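Side-chain contact in single domain haemoglobin (Campylobacter jejuni, PDB 2WY4), which binds heme b, accepts cyanide in its heme pocket and probably binds oxygen as a bacterial globin: residues E4-I9 with K65-L70. Sequence-based numbering, arbitrary orientation.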
loop_
_atom_site.group_PDB
_atom_site.type_symbol
_atom_site.label_atom_id
_atom_site.label_comp_id
_atom_site.label_asym_id
_atom_site.label_seq_id
_atom_site.Cartn_x
_atom_site.Cartn_y
_atom_site.Cartn_z
ATOM N N GLU A 4 16.194 -3.530 13.704
ATOM C CA GLU A 4 14.995 -3.690 14.518
ATOM C C GLU A 4 13.764 -3.360 13.667
ATOM O O GLU A 4 12.761 -4.081 13.736
ATOM C CB GLU A 4 15.020 -2.805 15.786
ATOM C CG GLU A 4 15.934 -3.314 16.910
ATOM C CD GLU A 4 15.546 -2.812 18.317
ATOM O OE1 GLU A 4 16.052 -3.397 19.301
ATOM O OE2 GLU A 4 14.748 -1.849 18.468
ATOM N N GLN A 5 13.833 -2.283 12.891
ATOM C CA GLN A 5 12.728 -1.881 12.010
ATOM C C GLN A 5 12.419 -2.924 10.934
ATOM O O GLN A 5 11.260 -3.165 10.632
ATOM C CB GLN A 5 13.002 -0.560 11.314
ATOM C CG GLN A 5 12.689 0.629 12.159
ATOM C CD GLN A 5 12.465 1.895 11.392
ATOM O OE1 GLN A 5 12.722 1.964 10.185
ATOM N NE2 GLN A 5 11.971 2.921 12.093
ATOM N N ILE A 6 13.454 -3.515 10.357
ATOM C CA ILE A 6 13.245 -4.572 9.364
ATOM C C ILE A 6 12.479 -5.720 9.998
ATOM O O ILE A 6 11.535 -6.237 9.419
ATOM C CB ILE A 6 14.603 -5.066 8.800
ATOM C CG1 ILE A 6 15.231 -3.996 7.916
ATOM C CG2 ILE A 6 14.433 -6.358 8.006
ATOM C CD1 ILE A 6 16.683 -4.238 7.582
ATOM N N GLN A 7 12.904 -6.129 11.184
ATOM C CA GLN A 7 12.262 -7.245 11.843
ATOM C C GLN A 7 10.811 -6.944 12.189
ATOM O O GLN A 7 9.956 -7.818 12.087
ATOM C CB GLN A 7 13.044 -7.714 13.063
ATOM C CG GLN A 7 12.438 -8.961 13.697
ATOM C CD GLN A 7 12.618 -10.150 12.815
ATOM O OE1 GLN A 7 13.751 -10.518 12.494
ATOM N NE2 GLN A 7 11.519 -10.757 12.401
ATOM N N ILE A 8 10.509 -5.719 12.605
ATOM C CA ILE A 8 9.137 -5.345 12.886
ATOM C C ILE A 8 8.298 -5.520 11.626
ATOM O O ILE A 8 7.198 -6.073 11.687
ATOM C CB ILE A 8 9.062 -3.898 13.371
ATOM C CG1 ILE A 8 9.462 -3.849 14.838
ATOM C CG2 ILE A 8 7.639 -3.357 13.257
ATOM C CD1 ILE A 8 9.662 -2.396 15.411
ATOM N N ILE A 9 8.790 -5.045 10.485
ATOM C CA ILE A 9 8.033 -5.225 9.253
ATOM C C ILE A 9 7.832 -6.707 8.955
ATOM O O ILE A 9 6.721 -7.115 8.630
ATOM C CB ILE A 9 8.690 -4.454 8.085
ATOM C CG1 ILE A 9 8.650 -2.942 8.337
ATOM C CG2 ILE A 9 8.017 -4.805 6.738
ATOM C CD1 ILE A 9 7.317 -2.366 8.622
ATOM N N LYS A 65 7.577 -8.479 2.692
ATOM C CA LYS A 65 8.488 -9.599 2.477
ATOM C C LYS A 65 9.810 -9.174 1.876
ATOM O O LYS A 65 10.847 -9.755 2.191
ATOM C CB LYS A 65 7.874 -10.628 1.519
ATOM C CG LYS A 65 6.737 -11.479 2.074
ATOM C CD LYS A 65 5.999 -12.268 0.954
ATOM C CE LYS A 65 6.932 -13.049 0.060
ATOM N NZ LYS A 65 7.575 -14.246 0.660
ATOM N N ASN A 66 9.776 -8.143 1.047
ATOM C CA ASN A 66 10.969 -7.698 0.346
ATOM C C ASN A 66 11.495 -6.364 0.836
ATOM O O ASN A 66 12.239 -5.671 0.133
ATOM C CB ASN A 66 10.683 -7.634 -1.161
ATOM C CG ASN A 66 10.384 -8.999 -1.752
ATOM O OD1 ASN A 66 9.229 -9.313 -2.097
ATOM N ND2 ASN A 66 11.420 -9.824 -1.833
ATOM N N ILE A 67 11.134 -6.019 2.065
ATOM C CA ILE A 67 11.465 -4.659 2.525
ATOM C C ILE A 67 12.978 -4.323 2.555
ATOM O O ILE A 67 13.360 -3.174 2.372
ATOM C CB ILE A 67 10.824 -4.376 3.871
ATOM C CG1 ILE A 67 10.856 -2.859 4.165
ATOM C CG2 ILE A 67 11.530 -5.170 4.953
ATOM C CD1 ILE A 67 10.139 -2.030 3.127
ATOM N N GLU A 68 13.828 -5.330 2.727
ATOM C CA GLU A 68 15.285 -5.124 2.714
ATOM C C GLU A 68 15.826 -4.912 1.305
ATOM O O GLU A 68 16.923 -4.394 1.129
ATOM C CB GLU A 68 15.990 -6.333 3.322
ATOM C CG GLU A 68 15.759 -6.478 4.808
ATOM C CD GLU A 68 16.390 -7.741 5.363
ATOM O OE1 GLU A 68 15.728 -8.798 5.335
ATOM O OE2 GLU A 68 17.561 -7.693 5.804
ATOM N N ASN A 69 15.082 -5.354 0.293
ATOM C CA ASN A 69 15.520 -5.190 -1.089
ATOM C C ASN A 69 14.316 -5.186 -2.015
ATOM O O ASN A 69 13.898 -6.252 -2.505
ATOM C CB ASN A 69 16.487 -6.316 -1.462
ATOM C CG ASN A 69 17.049 -6.176 -2.858
ATOM O OD1 ASN A 69 17.753 -7.089 -3.361
ATOM N ND2 ASN A 69 16.763 -5.048 -3.505
ATOM N N LEU A 70 13.766 -3.995 -2.246
ATOM C CA LEU A 70 12.544 -3.873 -3.029
ATOM C C LEU A 70 12.727 -4.278 -4.488
ATOM O O LEU A 70 11.740 -4.526 -5.175
ATOM C CB LEU A 70 11.942 -2.472 -2.897
ATOM C CG LEU A 70 11.481 -2.074 -1.493
ATOM C CD1 LEU A 70 10.982 -0.629 -1.510
ATOM C CD2 LEU A 70 10.408 -3.007 -0.954
#
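Ile6 meets Glu68 where the first helix of this globin fold passes a loop turn. The CB of Ile6 carries two branches. CG2 lies anti to the backbone N, and this turns the methyl to the loop. There CG2 touches Glu68 CG at 3.5 Å and Glu68 CD at 3.6 Å. It also reaches Ile67 CG2, more loosely, at 4.4 Å. The other branch starts at CG1, 4.0 Å from Glu68 CG. It ends at CD1, which packs 3.7 Å from the same Glu68 CG and 4.0 Å from Glu68 OE2. The two side chains cross at about a right angle. Glu68 thus lays both CG and its carboxylate against the two Ile6 methyls, in van der Waals contact. One helical turn on, Ile9 is buried. Its CG2 lies 4.0 Å from Ile67 CG2. This pair also crosses at about a right angle. The isoleucine pairs are apolar packing, and no hydrogen bond joins the segments. Residues 66-69 form a type I beta turn, closed by the backbone hydrogen bond from Asn69 N to Asn66 O, 2.9 Å. The turn follows helix 51-65 and precedes helix 74-86. The start of helix 4-34 packs against this turn through Ile6 and Ile9, while Ile9 also touches Trp119 of helix 113-139.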